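Local coordinates for UPF0141 protein yjdB (Campylobacter jejuni subsp. jejuni HB93-13, PDB 4TN0) that probably transfers phosphoethanolamine to its targets in the periplasm, using a zinc-containing site of the alkaline phosphatase-like type, and is required for polymyxin resistance and motility, at residues L69-S74 with E79-S84; P159-R164 with H227-G232; K209-Q214 with I256-D261. One frame throughout, in Å; residues are numbered along the deposited sequence.

Interaction 1. Residues L69-S74 with E79-S84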
loop_
_atom_site.group_PDB
_atom_site.type_symbol
_atom_site.label_atom_id
_atom_site.label_comp_id
_atom_site.label_asym_id
_atom_site.label_seq_id
_atom_site.Cartn_x
_atom_site.Cartn_y
_atom_site.Cartn_z
ATOM N N LEU A 69 -3.750 -2.717 8.944
ATOM C CA LEU A 69 -2.372 -3.104 8.676
ATOM C C LEU A 69 -2.107 -4.587 9.059
ATOM O O LEU A 69 -1.611 -5.338 8.228
ATOM C CB LEU A 69 -1.410 -2.127 9.360
ATOM C CG LEU A 69 0.083 -2.248 9.053
ATOM C CD1 LEU A 69 0.385 -2.425 7.560
ATOM C CD2 LEU A 69 0.846 -1.050 9.634
ATOM N N PRO A 70 -2.449 -5.017 10.291
ATOM C CA PRO A 70 -2.245 -6.447 10.593
ATOM C C PRO A 70 -3.118 -7.370 9.726
ATOM O O PRO A 70 -2.637 -8.371 9.240
ATOM C CB PRO A 70 -2.654 -6.568 12.072
ATOM C CG PRO A 70 -2.573 -5.185 12.617
ATOM C CD PRO A 70 -2.947 -4.280 11.472
ATOM N N CYS A 71 -4.375 -7.014 9.514
ATOM C CA CYS A 71 -5.275 -7.856 8.752
ATOM C C CYS A 71 -4.819 -8.110 7.315
ATOM O O CYS A 71 -4.845 -9.264 6.839
ATOM C CB CYS A 71 -6.672 -7.236 8.733
ATOM S SG CYS A 71 -7.851 -8.167 7.795
ATOM N N MET A 72 -4.359 -7.060 6.635
ATOM C CA MET A 72 -3.997 -7.209 5.222
ATOM C C MET A 72 -2.800 -8.181 5.091
ATOM O O MET A 72 -2.671 -8.869 4.091
ATOM C CB MET A 72 -3.692 -5.842 4.558
ATOM C CG MET A 72 -2.309 -5.248 4.817
ATOM S SD MET A 72 -1.925 -3.776 3.801
ATOM C CE MET A 72 -2.782 -2.447 4.682
ATOM N N PHE A 73 -1.944 -8.223 6.109
ATOM C CA PHE A 73 -0.761 -9.072 6.108
ATOM C C PHE A 73 -1.048 -10.453 6.725
ATOM O O PHE A 73 -0.227 -11.385 6.634
ATOM C CB PHE A 73 0.380 -8.395 6.870
ATOM C CG PHE A 73 1.168 -7.401 6.055
ATOM C CD1 PHE A 73 0.879 -6.038 6.116
ATOM C CD2 PHE A 73 2.206 -7.823 5.232
ATOM C CE1 PHE A 73 1.611 -5.117 5.368
ATOM C CE2 PHE A 73 2.937 -6.912 4.482
ATOM C CZ PHE A 73 2.645 -5.555 4.554
ATOM N N SER A 74 -2.209 -10.577 7.363
ATOM C CA SER A 74 -2.581 -11.830 7.996
ATOM C C SER A 74 -3.179 -12.808 6.979
ATOM O O SER A 74 -3.616 -12.405 5.895
ATOM C CB SER A 74 -3.563 -11.583 9.137
ATOM O OG SER A 74 -4.280 -12.763 9.474
ATOM N N GLU A 79 -13.574 -11.176 6.939
ATOM C CA GLU A 79 -14.729 -11.741 7.639
ATOM C C GLU A 79 -14.350 -12.573 8.850
ATOM O O GLU A 79 -15.156 -12.716 9.761
ATOM C CB GLU A 79 -15.563 -12.603 6.699
ATOM C CG GLU A 79 -15.536 -12.159 5.250
ATOM C CD GLU A 79 -16.854 -12.451 4.537
ATOM O OE1 GLU A 79 -17.220 -13.643 4.419
ATOM O OE2 GLU A 79 -17.525 -11.486 4.099
ATOM N N ASN A 80 -13.104 -13.035 8.909
ATOM C CA ASN A 80 -12.654 -13.861 10.022
ATOM C C ASN A 80 -11.475 -13.290 10.794
ATOM O O ASN A 80 -10.975 -13.920 11.735
ATOM C CB ASN A 80 -12.241 -15.245 9.507
ATOM C CG ASN A 80 -13.411 -16.044 8.974
ATOM O OD1 ASN A 80 -14.267 -16.488 9.743
ATOM N ND2 ASN A 80 -13.448 -16.248 7.652
ATOM N N TYR A 81 -11.020 -12.105 10.405
ATOM C CA TYR A 81 -9.946 -11.487 11.153
ATOM C C TYR A 81 -10.438 -11.074 12.540
ATOM O O TYR A 81 -11.534 -10.541 12.703
ATOM C CB TYR A 81 -9.361 -10.279 10.418
ATOM C CG TYR A 81 -8.336 -9.580 11.263
ATOM C CD1 TYR A 81 -7.056 -10.111 11.390
ATOM C CD2 TYR A 81 -8.645 -8.421 11.973
ATOM C CE1 TYR A 81 -6.098 -9.507 12.180
ATOM C CE2 TYR A 81 -7.679 -7.799 12.772
ATOM C CZ TYR A 81 -6.406 -8.354 12.867
ATOM O OH TYR A 81 -5.438 -7.767 13.647
ATOM N N SER A 82 -9.607 -11.334 13.536
ATOM C CA SER A 82 -9.821 -10.834 14.877
ATOM C C SER A 82 -8.561 -10.116 15.324
ATOM O O SER A 82 -7.453 -10.496 14.936
ATOM C CB SER A 82 -10.162 -11.964 15.837
ATOM O OG SER A 82 -9.992 -11.543 17.179
ATOM N N SER A 83 -8.716 -9.069 16.122
ATOM C CA SER A 83 -7.560 -8.319 16.583
ATOM C C SER A 83 -6.776 -9.112 17.634
ATOM O O SER A 83 -5.648 -8.754 17.990
ATOM C CB SER A 83 -7.986 -6.956 17.138
ATOM O OG SER A 83 -7.885 -5.969 16.118
ATOM N N SER A 84 -7.357 -10.210 18.106
ATOM C CA SER A 84 -6.749 -10.957 19.197
ATOM C C SER A 84 -5.822 -12.034 18.684
ATOM O O SER A 84 -5.101 -12.661 19.462
ATOM C CB SER A 84 -7.829 -11.591 20.077
ATOM O OG SER A 84 -8.710 -12.380 19.297
#

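Interaction 2. Residues P159-R164 with H227-G232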
loop_
_atom_site.group_PDB
_atom_site.type_symbol
_atom_site.label_atom_id
_atom_site.label_comp_id
_atom_site.label_asym_id
_atom_site.label_seq_id
_atom_site.Cartn_x
_atom_site.Cartn_y
_atom_site.Cartn_z
ATOM N N PRO A 159 -5.024 14.910 11.216
ATOM C CA PRO A 159 -5.613 16.092 10.565
ATOM C C PRO A 159 -4.636 17.135 9.995
ATOM O O PRO A 159 -5.076 18.031 9.256
ATOM C CB PRO A 159 -6.431 16.711 11.696
ATOM C CG PRO A 159 -5.645 16.369 12.915
ATOM C CD PRO A 159 -5.134 14.979 12.686
ATOM N N THR A 160 -3.342 17.010 10.287
ATOM C CA THR A 160 -2.348 17.957 9.767
ATOM C C THR A 160 -1.873 17.588 8.353
ATOM O O THR A 160 -0.662 17.421 8.129
ATOM C CB THR A 160 -1.093 18.033 10.659
ATOM O OG1 THR A 160 -0.534 16.727 10.803
ATOM C CG2 THR A 160 -1.417 18.624 12.025
ATOM N N TYR A 161 -2.813 17.467 7.415
ATOM C CA TYR A 161 -2.505 17.099 6.040
ATOM C C TYR A 161 -1.429 17.952 5.376
ATOM O O TYR A 161 -0.586 17.442 4.638
ATOM C CB TYR A 161 -3.759 17.182 5.176
ATOM C CG TYR A 161 -4.941 16.401 5.682
ATOM C CD1 TYR A 161 -4.942 15.016 5.611
ATOM C CD2 TYR A 161 -6.089 17.042 6.154
ATOM C CE1 TYR A 161 -6.025 14.276 6.054
ATOM C CE2 TYR A 161 -7.191 16.312 6.602
ATOM C CZ TYR A 161 -7.153 14.917 6.538
ATOM O OH TYR A 161 -8.211 14.143 6.963
ATOM N N TYR A 162 -1.469 19.254 5.636
ATOM C CA TYR A 162 -0.584 20.211 4.973
ATOM C C TYR A 162 0.876 19.962 5.329
ATOM O O TYR A 162 1.767 20.496 4.682
ATOM C CB TYR A 162 -0.983 21.647 5.343
ATOM C CG TYR A 162 -0.689 21.982 6.775
ATOM C CD1 TYR A 162 -1.565 21.620 7.781
ATOM C CD2 TYR A 162 0.474 22.664 7.128
ATOM C CE1 TYR A 162 -1.299 21.917 9.103
ATOM C CE2 TYR A 162 0.752 22.967 8.452
ATOM C CZ TYR A 162 -0.137 22.596 9.433
ATOM O OH TYR A 162 0.125 22.891 10.751
ATOM N N LYS A 163 1.120 19.152 6.357
ATOM C CA LYS A 163 2.489 18.866 6.774
ATOM C C LYS A 163 3.069 17.646 6.066
ATOM O O LYS A 163 4.211 17.293 6.296
ATOM C CB LYS A 163 2.567 18.620 8.281
ATOM C CG LYS A 163 2.406 19.849 9.192
ATOM C CD LYS A 163 2.438 19.343 10.629
ATOM C CE LYS A 163 2.647 20.388 11.676
ATOM N NZ LYS A 163 2.645 19.659 12.993
ATOM N N ARG A 164 2.288 16.996 5.215
ATOM C CA ARG A 164 2.719 15.720 4.629
ATOM C C ARG A 164 3.591 15.918 3.386
ATOM O O ARG A 164 4.333 15.025 2.993
ATOM C CB ARG A 164 1.495 14.858 4.265
ATOM C CG ARG A 164 0.549 14.531 5.438
ATOM C CD ARG A 164 1.091 13.435 6.346
ATOM N NE ARG A 164 2.026 13.930 7.350
ATOM C CZ ARG A 164 1.690 14.402 8.546
ATOM N NH1 ARG A 164 2.645 14.825 9.371
ATOM N NH2 ARG A 164 0.413 14.444 8.927
ATOM N N HIS A 227 -6.479 2.461 4.449
ATOM C CA HIS A 227 -7.922 2.801 4.476
ATOM C C HIS A 227 -8.167 4.189 3.852
ATOM O O HIS A 227 -7.228 4.883 3.442
ATOM C CB HIS A 227 -8.470 2.800 5.891
ATOM C CG HIS A 227 -7.684 3.669 6.818
ATOM N ND1 HIS A 227 -7.744 5.045 6.763
ATOM C CD2 HIS A 227 -6.794 3.365 7.795
ATOM C CE1 HIS A 227 -6.922 5.552 7.669
ATOM N NE2 HIS A 227 -6.340 4.555 8.311
ATOM N N GLY A 228 -9.426 4.587 3.762
ATOM C CA GLY A 228 -9.753 5.873 3.186
ATOM C C GLY A 228 -9.787 6.959 4.234
ATOM O O GLY A 228 -9.105 6.880 5.248
ATOM N N GLU A 229 -10.569 7.993 3.973
ATOM C CA GLU A 229 -10.658 9.161 4.855
ATOM C C GLU A 229 -11.915 9.952 4.537
ATOM O O GLU A 229 -12.296 10.062 3.374
ATOM C CB GLU A 229 -9.439 10.069 4.701
ATOM C CG GLU A 229 -9.383 11.243 5.683
ATOM C CD GLU A 229 -8.781 10.861 7.026
ATOM O OE1 GLU A 229 -8.907 9.669 7.449
ATOM O OE2 GLU A 229 -8.187 11.772 7.660
ATOM N N SER A 230 -12.563 10.481 5.568
ATOM C CA SER A 230 -13.671 11.428 5.382
ATOM C C SER A 230 -13.171 12.886 5.458
ATOM O O SER A 230 -12.299 13.196 6.264
ATOM C CB SER A 230 -14.768 11.190 6.421
ATOM O OG SER A 230 -15.538 10.070 6.052
ATOM N N LEU A 231 -13.767 13.774 4.662
ATOM C CA LEU A 231 -13.322 15.160 4.580
ATOM C C LEU A 231 -14.486 16.144 4.806
ATOM O O LEU A 231 -14.608 17.148 4.103
ATOM C CB LEU A 231 -12.670 15.409 3.220
ATOM C CG LEU A 231 -11.419 14.567 2.917
ATOM C CD1 LEU A 231 -11.043 14.713 1.477
ATOM C CD2 LEU A 231 -10.244 14.924 3.773
ATOM N N GLY A 232 -15.352 15.839 5.773
ATOM C CA GLY A 232 -16.460 16.721 6.108
ATOM C C GLY A 232 -17.785 16.358 5.457
ATOM O O GLY A 232 -18.830 16.896 5.816
#

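Interaction 3. Residues K209-Q214 with I256-D261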
loop_
_atom_site.group_PDB
_atom_site.type_symbol
_atom_site.label_atom_id
_atom_site.label_comp_id
_atom_site.label_asym_id
_atom_site.label_seq_id
_atom_site.Cartn_x
_atom_site.Cartn_y
_atom_site.Cartn_z
ATOM N N LYS A 209 11.302 4.755 -11.008
ATOM C CA LYS A 209 12.465 5.360 -11.659
ATOM C C LYS A 209 13.761 4.708 -11.197
ATOM O O LYS A 209 14.705 4.572 -11.963
ATOM C CB LYS A 209 12.459 6.872 -11.363
ATOM C CG LYS A 209 13.642 7.741 -11.826
ATOM C CD LYS A 209 13.098 9.183 -12.047
ATOM C CE LYS A 209 14.134 10.299 -11.872
ATOM N NZ LYS A 209 15.298 9.903 -11.037
ATOM N N LEU A 210 13.789 4.285 -9.943
ATOM C CA LEU A 210 14.942 3.588 -9.404
ATOM C C LEU A 210 14.882 2.118 -9.815
ATOM O O LEU A 210 15.908 1.435 -9.893
ATOM C CB LEU A 210 15.000 3.733 -7.880
ATOM C CG LEU A 210 15.536 5.086 -7.374
ATOM C CD1 LEU A 210 15.179 5.289 -5.915
ATOM C CD2 LEU A 210 17.047 5.266 -7.591
ATOM N N LEU A 211 13.670 1.636 -10.084
ATOM C CA LEU A 211 13.468 0.244 -10.478
ATOM C C LEU A 211 13.924 -0.027 -11.902
ATOM O O LEU A 211 14.333 -1.148 -12.233
ATOM C CB LEU A 211 11.995 -0.155 -10.325
ATOM C CG LEU A 211 11.513 -0.416 -8.897
ATOM C CD1 LEU A 211 10.144 -1.077 -8.915
ATOM C CD2 LEU A 211 12.532 -1.253 -8.105
ATOM N N LYS A 212 13.870 0.997 -12.747
ATOM C CA LYS A 212 14.314 0.837 -14.127
ATOM C C LYS A 212 15.842 0.796 -14.210
ATOM O O LYS A 212 16.403 0.325 -15.193
ATOM C CB LYS A 212 13.685 1.901 -15.033
ATOM C CG LYS A 212 12.169 1.731 -15.082
ATOM C CD LYS A 212 11.469 2.799 -15.896
ATOM C CE LYS A 212 10.732 2.166 -17.083
ATOM N NZ LYS A 212 9.234 2.267 -16.988
ATOM N N GLU A 213 16.518 1.294 -13.185
ATOM C CA GLU A 213 17.967 1.220 -13.159
ATOM C C GLU A 213 18.407 -0.137 -12.640
ATOM O O GLU A 213 19.595 -0.459 -12.627
ATOM C CB GLU A 213 18.514 2.297 -12.237
ATOM C CG GLU A 213 18.428 3.713 -12.739
ATOM C CD GLU A 213 19.049 4.652 -11.742
ATOM O OE1 GLU A 213 20.056 4.255 -11.120
ATOM O OE2 GLU A 213 18.501 5.753 -11.540
ATOM N N GLN A 214 17.440 -0.947 -12.225
ATOM C CA GLN A 214 17.749 -2.281 -11.710
ATOM C C GLN A 214 17.253 -3.435 -12.586
ATOM O O GLN A 214 16.430 -4.236 -12.136
ATOM C CB GLN A 214 17.155 -2.440 -10.301
ATOM C CG GLN A 214 17.755 -1.525 -9.249
ATOM C CD GLN A 214 19.185 -1.904 -8.922
ATOM O OE1 GLN A 214 19.546 -3.074 -9.020
ATOM N NE2 GLN A 214 20.008 -0.923 -8.537
ATOM N N ILE A 256 -2.278 0.202 -6.814
ATOM C CA ILE A 256 -1.495 0.488 -8.012
ATOM C C ILE A 256 -0.390 -0.552 -8.202
ATOM O O ILE A 256 0.372 -0.831 -7.268
ATOM C CB ILE A 256 -0.856 1.889 -7.939
ATOM C CG1 ILE A 256 -1.915 2.980 -8.092
ATOM C CG2 ILE A 256 0.240 2.058 -8.990
ATOM C CD1 ILE A 256 -1.372 4.388 -7.751
ATOM N N PHE A 257 -0.282 -1.095 -9.414
ATOM C CA PHE A 257 0.781 -2.060 -9.714
ATOM C C PHE A 257 1.628 -1.651 -10.903
ATOM O O PHE A 257 1.127 -1.130 -11.905
ATOM C CB PHE A 257 0.210 -3.460 -9.987
ATOM C CG PHE A 257 1.264 -4.481 -10.361
ATOM C CD1 PHE A 257 2.114 -5.009 -9.398
ATOM C CD2 PHE A 257 1.410 -4.903 -11.675
ATOM C CE1 PHE A 257 3.080 -5.932 -9.737
ATOM C CE2 PHE A 257 2.378 -5.831 -12.017
ATOM C CZ PHE A 257 3.211 -6.346 -11.047
ATOM N N TRP A 258 2.925 -1.878 -10.773
ATOM C CA TRP A 258 3.824 -1.696 -11.895
ATOM C C TRP A 258 4.881 -2.791 -11.899
ATOM O O TRP A 258 5.341 -3.232 -10.843
ATOM C CB TRP A 258 4.487 -0.318 -11.851
ATOM C CG TRP A 258 5.475 -0.107 -12.950
ATOM C CD1 TRP A 258 5.230 0.449 -14.169
ATOM C CD2 TRP A 258 6.868 -0.432 -12.931
ATOM N NE1 TRP A 258 6.378 0.482 -14.916
ATOM C CE2 TRP A 258 7.401 -0.052 -14.177
ATOM C CE3 TRP A 258 7.717 -1.015 -11.985
ATOM C CZ2 TRP A 258 8.742 -0.231 -14.501
ATOM C CZ3 TRP A 258 9.048 -1.191 -12.308
ATOM C CH2 TRP A 258 9.547 -0.801 -13.555
ATOM N N SER A 259 5.289 -3.202 -13.094
ATOM C CA SER A 259 6.368 -4.166 -13.237
ATOM C C SER A 259 7.077 -3.924 -14.547
ATOM O O SER A 259 6.473 -3.416 -15.495
ATOM C CB SER A 259 5.838 -5.596 -13.185
ATOM O OG SER A 259 6.907 -6.517 -13.154
ATOM N N ASN A 260 8.354 -4.295 -14.601
ATOM C CA ASN A 260 9.104 -4.258 -15.854
ATOM C C ASN A 260 8.864 -5.539 -16.648
ATOM O O ASN A 260 9.023 -5.569 -17.870
ATOM C CB ASN A 260 10.597 -4.077 -15.579
ATOM C CG ASN A 260 11.127 -5.081 -14.579
ATOM O OD1 ASN A 260 10.574 -6.172 -14.431
ATOM N ND2 ASN A 260 12.196 -4.718 -13.875
ATOM N N ASP A 261 8.440 -6.578 -15.934
ATOM C CA ASP A 261 7.927 -7.792 -16.543
ATOM C C ASP A 261 6.524 -7.492 -17.015
ATOM O O ASP A 261 5.589 -7.487 -16.218
ATOM C CB ASP A 261 7.936 -8.931 -15.517
ATOM C CG ASP A 261 7.388 -10.246 -16.058
ATOM O OD1 ASP A 261 6.489 -10.252 -16.928
ATOM O OD2 ASP A 261 7.868 -11.297 -15.581
#

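Interaction 1. Residues L69-S74 with E79-S84
Tyr-81 of the 79-84 loop lies against Cys-71 and Pro-70 on one side of helix 68-73, and it supplies the whole of the loop's share of the contact. Starting from its backbone, the first atom to touch is CB, which rests 3.7 Å from Cys-71 SG. CG stands anti to the backbone N (chi1 175°), which sends the ring along the helix surface, so that one face is laid over Cys-71. There Cys-71 CB sits almost centrally, 3.8 Å from the centroid of the Tyr-81 ring and 10° off its normal, a clear CH-pi contact. The sulfur lies further round: SG is 4.4 Å from the same centroid, in an oblique sulfur-aromatic approach.

That sulfur also forms the disulfide with Cys-61, so the tyrosine packs against a cross-link between this helix and the chain just ahead of it. The zinc ligand and phosphothreonine Thr-65 falls between the two cysteines in sequence. In the alkaline phosphatase-like fold a helix of this kind comes shortly after that position, which is probably the nucleophile, as in relatives, and here the 79-84 loop covers part of the helix's outward side.

Near the root of the ring, at its edge, Ser-74 OG comes within 4.3 Å of Tyr-81 CD1, a loose contact; the hydroxyl is bonded to Glu-85 and to the backbone N of Ser-76. The phenolic end reaches back one residue in the helix from Cys-71: Tyr-81 OH is 3.4 Å from Pro-70 CB, with the proline oblique to the ring.

Interaction 2. Residues P159-R164 with H227-G232
Tyr-161 and Glu-229 reach toward each other from opposite directions and meet beside the zinc site of this alkaline phosphatase-like domain, where a short 3-10 segment, 161-163, faces the chain that runs on from the zinc ligand His-227. The tight part is a single bond. Tyr-161 OH donates to Glu-229 OE2 at 2.5 Å, very short as modelled, with the oxygen at the edge of the phenol ring and near its plane. Ring and carboxylate are turned 85° apart, so the two flat groups meet almost at right angles. A bend in the glutamate chain (chi2 84°) helps bring OE2 to the hydroxyl, while OE1 takes its own bond from His-239 ND1; both oxygens are therefore gripped, which should hold the carboxylate's rotation.

The zinc ligand two residues earlier is held separately. His-227 ND1 donates to the second-shell group Gly-228 O at 2.7 Å, on a carbonyl lone pair and in the imidazole plane, while NE2 on the other side of the ring binds zinc together with Glu-26 and Asp-226.

Away from the tyrosine-glutamate bond the fit slackens. Leu-231 CD2 approaches the ring obliquely, 4.1 Å from Tyr-161 CZ, and its side chain is shared with Ile-190 and Tyr-193 of helix 186-211. On the far side of the 3-10 segment Lys-163 is exposed to solvent, its CG lying 3.6 Å above the plane of the Tyr-162 ring. Arg-164 NH2 bonds to His-157 O and also donates to Thr-160 OG1 at 3.1 Å, the hydroxyl tilted out of the guanidinium plane.

Interaction 3. Residues K209-Q214 with I256-D261
Trp-258 presents the six-membered part of its indole to Leu-211 and Lys-212, which meet different atoms of it, both obliquely. Leu-211 and the tryptophan slide past one another in opposite directions. The leucine touches with two atoms, CD1 at 3.6 Å and CB at 3.7 Å from Trp-258 CZ3. CG of the tryptophan is anti to its own main-chain nitrogen (chi1 177°), and the indole extends from the strand toward the helix end.

These side chains join two major elements of the alkaline phosphatase-like fold: strand 252-259, an antiparallel member of the central mixed sheet, and the C-terminal end of helix 186-211, where the chain leaves in a type I beta turn, 211-214.

Lys-212 crosses the indole obliquely, nearer its pyrrole side. Its chi3 and chi4 lie away from the usual staggered positions and carry NZ to 3.6 Å from Trp-258 CZ2. Lys-212 CG and CE run alongside the six-membered ring, both 4.0 Å from Trp-258 CZ2, although the residue is exposed.

Just past the strand, the backbone N of Asn-260 sits 3.8 Å above one face of the Trp-258 ring, toward its rim. Asn-260 turns toward the helix end, but its amide is engaged with Ser-219 N through OD1 and, weakly, with Tyr-217 O through ND2, which stays 4.5 Å from Leu-211 O.

Overall arrangement
The three contacts lie at separate places round one domain, their centres 24 to 29 Å apart, and none touches another. Interaction 1 closes first along the chain; interactions 2 and 3 then alternate, in the order 159-164, 209-214, 227-232 and 256-261. Helix 186-211 links these two, since its early residues pack on Tyr-161 and Leu-231 while its far end forms half of interaction 3. Strand 218-224, next to 252-259 in the central sheet, leads into the zinc ligands Asp-226 and His-227. Interactions 1 and 2 both lie near the zinc ion, the side chains of Pro-70 and Glu-229 about 9 Å and 7 Å from it, whereas interaction 3, across the chain's centre from both, joins helix to sheet away from it.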